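Probable CoA-transferase alpha subunit (Rhodococcus jostii, PDB 6COJ) probably serves as the alpha subunit of a CoA-transferase-family enzyme and binds a CoA thioester ligand. Local coordinates at residues C122-A127 and L175-A180; L152-S157 and S166-A171. The protein carries 1 engineered substitution. All coordinates share one frame; numbering follows the deposited sequence.

Contact 1 (C122-A127 and L175-A180); sequences CGLEAA and LNLDAA
Gly123 meets Leu175 through its backbone. Leu175 N donates to Gly123 O at 3.0 Å, nearly straight at 177°, yet the donor stands 58° above the carbonyl plane. Ala127 N makes its helical bond to the same oxygen at 3.1 Å from the opposite face, so two N-H groups grip one acceptor. Leu175 packs against the glycine itself: CG is 3.9 Å from Gly123 CA, and a beta carbon on Gly123 would collide with it. With CG anti to the carbonyl carbon (chi1 -66°), the leucine branch stays beside its own N, next to the helix backbone that this N addresses. With an alanine in place of Leu175, a gap is likely to open over Gly123 where CG and CD1 now rest. The next residue, Leu124, presents CD2 both to Leu175 CB, at 4.2 Å, and to the CD1 methyl of Leu177, at 4.1 Å; Val65 also packs on Leu175 and Leu177. One turn beyond Gly123, Ala127 sets its CB 3.5 Å from Asn176 OD1 and 3.6 Å from Leu175 O, closing the contact at its exposed edge. Helix 117-128 thus packs on the chain entering strand 177-184. This strand lies in a seven-stranded parallel sheet, between strands 35-38 and 213-217, the alpha/beta arrangement of a Rossmann-like CoA-transferase domain.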
ATOM      1  N   CYS A 122      -7.566   3.231  -5.839  1.00 13.53           N
ATOM      2  CA  CYS A 122      -8.414   3.161  -4.659  1.00 13.58           C
ATOM      3  C   CYS A 122      -9.493   2.090  -4.810  1.00 13.65           C
ATOM      4  O   CYS A 122      -9.704   1.273  -3.901  1.00 13.27           O
ATOM      5  CB  CYS A 122      -9.030   4.541  -4.446  1.00 12.58           C
ATOM      6  SG  CYS A 122     -10.105   4.704  -3.030  1.00 15.79           S
ATOM      7  N   GLY A 123     -10.188   2.082  -5.951  1.00 11.86           N
ATOM      8  CA  GLY A 123     -11.238   1.097  -6.154  1.00 14.13           C
ATOM      9  C   GLY A 123     -10.717  -0.328  -6.179  1.00 12.35           C
ATOM     10  O   GLY A 123     -11.379  -1.249  -5.688  1.00 13.32           O
ATOM     11  N   LEU A 124      -9.533  -0.531  -6.759  1.00 13.27           N
ATOM     12  CA  LEU A 124      -8.940  -1.866  -6.755  1.00 12.03           C
ATOM     13  C   LEU A 124      -8.536  -2.274  -5.348  1.00 12.99           C
ATOM     14  O   LEU A 124      -8.728  -3.428  -4.956  1.00 13.94           O
ATOM     15  CB  LEU A 124      -7.736  -1.922  -7.693  1.00 11.97           C
ATOM     16  CG  LEU A 124      -8.029  -1.751  -9.182  1.00 12.52           C
ATOM     17  CD1 LEU A 124      -6.717  -1.615  -9.939  1.00 14.55           C
ATOM     18  CD2 LEU A 124      -8.823  -2.944  -9.711  1.00 13.91           C
ATOM     19  N   GLU A 125      -8.002  -1.332  -4.567  1.00 12.04           N
ATOM     20  CA  GLU A 125      -7.665  -1.619  -3.177  1.00 14.01           C
ATOM     21  C   GLU A 125      -8.903  -1.991  -2.369  1.00 12.28           C
ATOM     22  O   GLU A 125      -8.847  -2.880  -1.507  1.00 13.71           O
ATOM     23  CB  GLU A 125      -6.952  -0.414  -2.561  1.00 14.25           C
ATOM     24  CG  GLU A 125      -5.493  -0.297  -2.961  1.00 14.92           C
ATOM     25  CD  GLU A 125      -4.846   1.000  -2.483  1.00 29.07           C
ATOM     26  OE1 GLU A 125      -5.578   1.976  -2.215  1.00 41.55           O
ATOM     27  OE2 GLU A 125      -3.602   1.029  -2.374  1.00 45.60           O
ATOM     28  N   ALA A 126     -10.023  -1.313  -2.611  1.00 12.26           N
ATOM     29  CA  ALA A 126     -11.248  -1.664  -1.897  1.00 12.45           C
ATOM     30  C   ALA A 126     -11.669  -3.094  -2.221  1.00 13.82           C
ATOM     31  O   ALA A 126     -11.971  -3.887  -1.320  1.00 14.58           O
ATOM     32  CB  ALA A 126     -12.363  -0.664  -2.215  1.00 13.41           C
ATOM     33  N   ALA A 127     -11.663  -3.451  -3.507  1.00 13.84           N
ATOM     34  CA  ALA A 127     -11.995  -4.815  -3.896  1.00 13.06           C
ATOM     35  C   ALA A 127     -11.025  -5.822  -3.289  1.00 13.00           C
ATOM     36  O   ALA A 127     -11.448  -6.883  -2.815  1.00 13.76           O
ATOM     37  CB  ALA A 127     -12.006  -4.930  -5.422  1.00 14.24           C
ATOM     38  N   LEU A 175     -13.881  -1.802  -7.154  1.00 13.35           N
ATOM     39  CA  LEU A 175     -13.830  -2.240  -8.549  1.00 13.19           C
ATOM     40  C   LEU A 175     -13.623  -3.756  -8.592  1.00 13.81           C
ATOM     41  O   LEU A 175     -12.555  -4.272  -8.935  1.00 15.24           O
ATOM     42  CB  LEU A 175     -12.735  -1.482  -9.300  1.00 14.14           C
ATOM     43  CG  LEU A 175     -12.976   0.027  -9.455  1.00 13.69           C
ATOM     44  CD1 LEU A 175     -11.732   0.730  -9.981  1.00 15.74           C
ATOM     45  CD2 LEU A 175     -14.171   0.294 -10.367  1.00 16.35           C
ATOM     46  N   ASN A 176     -14.672  -4.477  -8.205  1.00 15.16           N
ATOM     47  CA  ASN A 176     -14.621  -5.931  -8.250  1.00 14.72           C
ATOM     48  C   ASN A 176     -14.611  -6.399  -9.696  1.00 14.70           C
ATOM     49  O   ASN A 176     -15.356  -5.891 -10.534  1.00 16.84           O
ATOM     50  CB  ASN A 176     -15.836  -6.517  -7.537  1.00 14.98           C
ATOM     51  CG  ASN A 176     -16.005  -5.956  -6.143  1.00 24.72           C
ATOM     52  OD1 ASN A 176     -15.263  -6.312  -5.235  1.00 26.46           O
ATOM     53  ND2 ASN A 176     -16.976  -5.066  -5.969  1.00 26.86           N
ATOM     54  N   LEU A 177     -13.776  -7.385  -9.989  1.00 13.14           N
ATOM     55  CA  LEU A 177     -13.584  -7.859 -11.350  1.00 13.07           C
ATOM     56  C   LEU A 177     -13.931  -9.336 -11.469  1.00 14.96           C
ATOM     57  O   LEU A 177     -13.590 -10.138 -10.594  1.00 15.56           O
ATOM     58  CB  LEU A 177     -12.120  -7.693 -11.756  1.00 13.48           C
ATOM     59  CG  LEU A 177     -11.474  -6.338 -11.447  1.00 14.42           C
ATOM     60  CD1 LEU A 177      -9.968  -6.385 -11.698  1.00 14.38           C
ATOM     61  CD2 LEU A 177     -12.129  -5.241 -12.272  1.00 16.83           C
ATOM     62  N   ASP A 178     -14.577  -9.702 -12.581  1.00 14.87           N
ATOM     63  CA  ASP A 178     -14.725 -11.121 -12.875  1.00 14.42           C
ATOM     64  C   ASP A 178     -13.384 -11.729 -13.240  1.00 15.67           C
ATOM     65  O   ASP A 178     -13.108 -12.883 -12.894  1.00 15.98           O
ATOM     66  CB  ASP A 178     -15.736 -11.334 -14.000  1.00 15.66           C
ATOM     67  CG  ASP A 178     -17.123 -10.877 -13.612  1.00 18.18           C
ATOM     68  OD1 ASP A 178     -17.603 -11.290 -12.534  1.00 23.24           O
ATOM     69  OD2 ASP A 178     -17.713 -10.083 -14.366  1.00 18.73           O
ATOM     70  N   ALA A 179     -12.541 -10.977 -13.946  1.00 14.98           N
ATOM     71  CA  ALA A 179     -11.253 -11.504 -14.370  1.00 14.06           C
ATOM     72  C   ALA A 179     -10.230 -10.382 -14.430  1.00 14.41           C
ATOM     73  O   ALA A 179     -10.573  -9.204 -14.568  1.00 16.09           O
ATOM     74  CB  ALA A 179     -11.354 -12.208 -15.729  1.00 15.40           C
ATOM     75  N   ALA A 180      -8.962 -10.766 -14.301  1.00 14.32           N
ATOM     76  CA  ALA A 180      -7.840  -9.862 -14.516  1.00 14.03           C
ATOM     77  C   ALA A 180      -6.885 -10.495 -15.513  1.00 14.92           C
ATOM     78  O   ALA A 180      -6.646 -11.709 -15.476  1.00 15.20           O
ATOM     79  CB  ALA A 180      -7.075  -9.575 -13.210  1.00 14.31           C
TER

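Contact 2 (L152-S157 and S166-A171); sequences LRTVTS and SETLIA
Val155 and Leu169 form the hydrogen-bonded pair at the heart of an antiparallel beta hairpin, strands 153-156 and 168-173, far from the centre of the chain. Val155 N reaches Leu169 O at 2.8 Å and Leu169 N returns to Val155 O at 2.9 Å. The strand directions differ by 135°, so the ladder is markedly twisted. It extends to Ser157 N, which bonds Glu167 O almost along the C=O axis at 2.8 Å. In the non-hydrogen-bonded pair between, Thr156 and Thr168 both hold OG1 anti to the carbonyl carbon (chi1 -62° and -63°), bringing the hydroxyls into a 2.9 Å hydrogen bond. Thr168 CG2, the other branch, presses tightly on Thr154 CB at 3.5 Å. At the end away from the connecting loop, Leu152 crosses Ile170 at about a right angle, CD1 on CG2 at 3.6 Å, whereas a water joins Ser157 O to Ser166 OG near that loop. Strand 168-173 is central, with strand 133-136 along its other edge, and Val155 packs on Phe133 and Pro135. Tyr159 OH of the second subunit bonds Arg153 N and Ala171 O, and Val155 meets Val155 of that copy. Leu152 and Ile170 are covered by Val144 and Arg145 of helix 144-148.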
ATOM      1  N   LEU A 152     -21.715   6.983  -8.139  1.00 17.53           N
ATOM      2  CA  LEU A 152     -20.642   7.500  -7.293  1.00 16.71           C
ATOM      3  C   LEU A 152     -21.273   8.394  -6.238  1.00 18.64           C
ATOM      4  O   LEU A 152     -21.796   9.467  -6.558  1.00 18.84           O
ATOM      5  CB  LEU A 152     -19.615   8.275  -8.119  1.00 14.43           C
ATOM      6  CG  LEU A 152     -18.347   8.703  -7.374  1.00 16.57           C
ATOM      7  CD1 LEU A 152     -17.546   7.481  -6.943  1.00 17.99           C
ATOM      8  CD2 LEU A 152     -17.517   9.608  -8.263  1.00 16.02           C
ATOM      9  N   ARG A 153     -21.224   7.950  -4.986  1.00 16.32           N
ATOM     10  CA  ARG A 153     -21.800   8.655  -3.851  1.00 16.93           C
ATOM     11  C   ARG A 153     -20.693   9.141  -2.923  1.00 16.01           C
ATOM     12  O   ARG A 153     -19.536   8.740  -3.033  1.00 16.02           O
ATOM     13  CB  ARG A 153     -22.783   7.743  -3.099  1.00 18.19           C
ATOM     14  CG  ARG A 153     -23.978   7.332  -3.950  1.00 19.70           C
ATOM     15  CD  ARG A 153     -24.815   6.242  -3.308  1.00 23.00           C
ATOM     16  NE  ARG A 153     -25.979   5.962  -4.152  1.00 36.16           N
ATOM     17  CZ  ARG A 153     -26.842   4.965  -3.965  1.00 61.47           C
ATOM     18  NH1 ARG A 153     -26.688   4.117  -2.958  1.00 34.47           N
ATOM     19  NH2 ARG A 153     -27.862   4.813  -4.799  1.00 61.80           N
ATOM     20  N   THR A 154     -21.064  10.020  -1.994  1.00 17.22           N
ATOM     21  CA  THR A 154     -20.128  10.501  -0.990  1.00 18.14           C
ATOM     22  C   THR A 154     -20.316   9.749   0.321  1.00 16.95           C
ATOM     23  O   THR A 154     -21.281   9.011   0.518  1.00 19.08           O
ATOM     24  CB  THR A 154     -20.290  11.999  -0.746  1.00 19.64           C
ATOM     25  OG1 THR A 154     -21.625  12.273  -0.296  1.00 20.83           O
ATOM     26  CG2 THR A 154     -20.016  12.778  -2.020  1.00 19.30           C
ATOM     27  N   VAL A 155     -19.360   9.950   1.221  1.00 17.46           N
ATOM     28  CA  VAL A 155     -19.438   9.421   2.576  1.00 18.24           C
ATOM     29  C   VAL A 155     -18.920  10.498   3.514  1.00 17.54           C
ATOM     30  O   VAL A 155     -17.914  11.154   3.225  1.00 18.64           O
ATOM     31  CB  VAL A 155     -18.642   8.102   2.718  1.00 16.51           C
ATOM     32  CG1 VAL A 155     -17.171   8.306   2.359  1.00 17.47           C
ATOM     33  CG2 VAL A 155     -18.784   7.533   4.129  1.00 17.97           C
ATOM     34  N   THR A 156     -19.621  10.703   4.624  1.00 18.37           N
ATOM     35  CA  THR A 156     -19.227  11.703   5.609  1.00 19.91           C
ATOM     36  C   THR A 156     -18.487  11.056   6.775  1.00 19.28           C
ATOM     37  O   THR A 156     -18.892  10.006   7.279  1.00 20.47           O
ATOM     38  CB  THR A 156     -20.462  12.449   6.103  1.00 19.96           C
ATOM     39  OG1 THR A 156     -21.058  13.123   4.992  1.00 21.85           O
ATOM     40  CG2 THR A 156     -20.090  13.482   7.157  1.00 19.20           C
ATOM     41  N   SER A 157     -17.390  11.680   7.183  1.00 17.90           N
ATOM     42  CA  SER A 157     -16.632  11.192   8.325  1.00 17.96           C
ATOM     43  C   SER A 157     -17.490  11.198   9.583  1.00 18.60           C
ATOM     44  O   SER A 157     -18.136  12.211   9.879  1.00 20.08           O
ATOM     45  CB  SER A 157     -15.431  12.090   8.571  1.00 18.13           C
ATOM     46  OG  SER A 157     -14.724  11.645   9.715  1.00 20.18           O
ATOM     47  N   SER A 166     -17.413  18.332   9.675  1.00 19.86           N
ATOM     48  CA  SER A 166     -17.201  16.964   9.219  1.00 18.43           C
ATOM     49  C   SER A 166     -16.901  16.947   7.727  1.00 17.75           C
ATOM     50  O   SER A 166     -17.587  17.601   6.934  1.00 20.07           O
ATOM     51  CB  SER A 166     -18.445  16.124   9.488  1.00 21.61           C
ATOM     52  OG  SER A 166     -18.740  16.119  10.877  1.00 23.68           O
ATOM     53  N   GLU A 167     -15.879  16.192   7.350  1.00 17.43           N
ATOM     54  CA  GLU A 167     -15.500  16.089   5.951  1.00 18.34           C
ATOM     55  C   GLU A 167     -16.414  15.117   5.231  1.00 20.84           C
ATOM     56  O   GLU A 167     -16.707  14.031   5.736  1.00 22.53           O
ATOM     57  CB  GLU A 167     -14.085  15.541   5.846  1.00 27.48           C
ATOM     58  CG  GLU A 167     -13.028  16.469   6.333  1.00 29.90           C
ATOM     59  CD  GLU A 167     -11.657  16.062   5.838  1.00 35.33           C
ATOM     60  OE1 GLU A 167     -10.670  16.461   6.483  1.00 38.37           O
ATOM     61  OE2 GLU A 167     -11.572  15.353   4.811  1.00 39.09           O
ATOM     62  N   THR A 168     -16.831  15.499   4.028  1.00 19.32           N
ATOM     63  CA  THR A 168     -17.568  14.617   3.134  1.00 18.71           C
ATOM     64  C   THR A 168     -16.674  14.323   1.935  1.00 17.77           C
ATOM     65  O   THR A 168     -16.203  15.247   1.264  1.00 19.16           O
ATOM     66  CB  THR A 168     -18.884  15.256   2.699  1.00 20.50           C
ATOM     67  OG1 THR A 168     -19.716  15.442   3.849  1.00 21.74           O
ATOM     68  CG2 THR A 168     -19.616  14.362   1.731  1.00 22.02           C
ATOM     69  N   LEU A 169     -16.406  13.044   1.705  1.00 15.67           N
ATOM     70  CA  LEU A 169     -15.436  12.596   0.716  1.00 15.17           C
ATOM     71  C   LEU A 169     -16.124  11.717  -0.322  1.00 14.31           C
ATOM     72  O   LEU A 169     -17.251  11.256  -0.130  1.00 16.21           O
ATOM     73  CB  LEU A 169     -14.318  11.811   1.407  1.00 17.20           C
ATOM     74  CG  LEU A 169     -13.512  12.613   2.428  1.00 19.36           C
ATOM     75  CD1 LEU A 169     -12.977  11.706   3.530  1.00 30.07           C
ATOM     76  CD2 LEU A 169     -12.401  13.341   1.711  1.00 21.71           C
ATOM     77  N   ILE A 170     -15.445  11.484  -1.444  1.00 13.83           N
ATOM     78  CA  ILE A 170     -15.932  10.497  -2.402  1.00 14.19           C
ATOM     79  C   ILE A 170     -15.864   9.124  -1.753  1.00 15.91           C
ATOM     80  O   ILE A 170     -14.843   8.755  -1.159  1.00 15.37           O
ATOM     81  CB  ILE A 170     -15.074  10.517  -3.676  1.00 14.93           C
ATOM     82  CG1 ILE A 170     -15.093  11.897  -4.343  1.00 14.47           C
ATOM     83  CG2 ILE A 170     -15.511   9.418  -4.638  1.00 16.49           C
ATOM     84  CD1 ILE A 170     -16.452  12.309  -4.902  1.00 19.42           C
ATOM     85  N   ALA A 171     -16.942   8.357  -1.852  1.00 13.47           N
ATOM     86  CA  ALA A 171     -16.902   6.940  -1.493  1.00 13.93           C
ATOM     87  C   ALA A 171     -16.596   6.182  -2.774  1.00 15.90           C
ATOM     88  O   ALA A 171     -17.493   5.902  -3.575  1.00 14.63           O
ATOM     89  CB  ALA A 171     -18.239   6.502  -0.899  1.00 13.79           C
TER
HETATM   90  O   HOH W   1     -19.280  13.687  11.734  1.00 29.75           O

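In the fold
Contact 1 is a buried joint, its centre about 12 Å from that of the chain, whereas contact 2 is partly buried and about 28 Å out; the two centres are 20 Å apart. They share no element, but strands 168-173 and 177-184 are consecutive, and the hairpin lies within the excursion between helix 117-128 and strand 177-184. Their chemistry follows position. Contact 1 buries 249 Å² with one cross-segment hydrogen bond and leucine packing, and no other chain touches its segments. Contact 2 buries 549 Å² through a backbone ladder, threonine hydroxyls and a water, and borders both a second copy and a different protein.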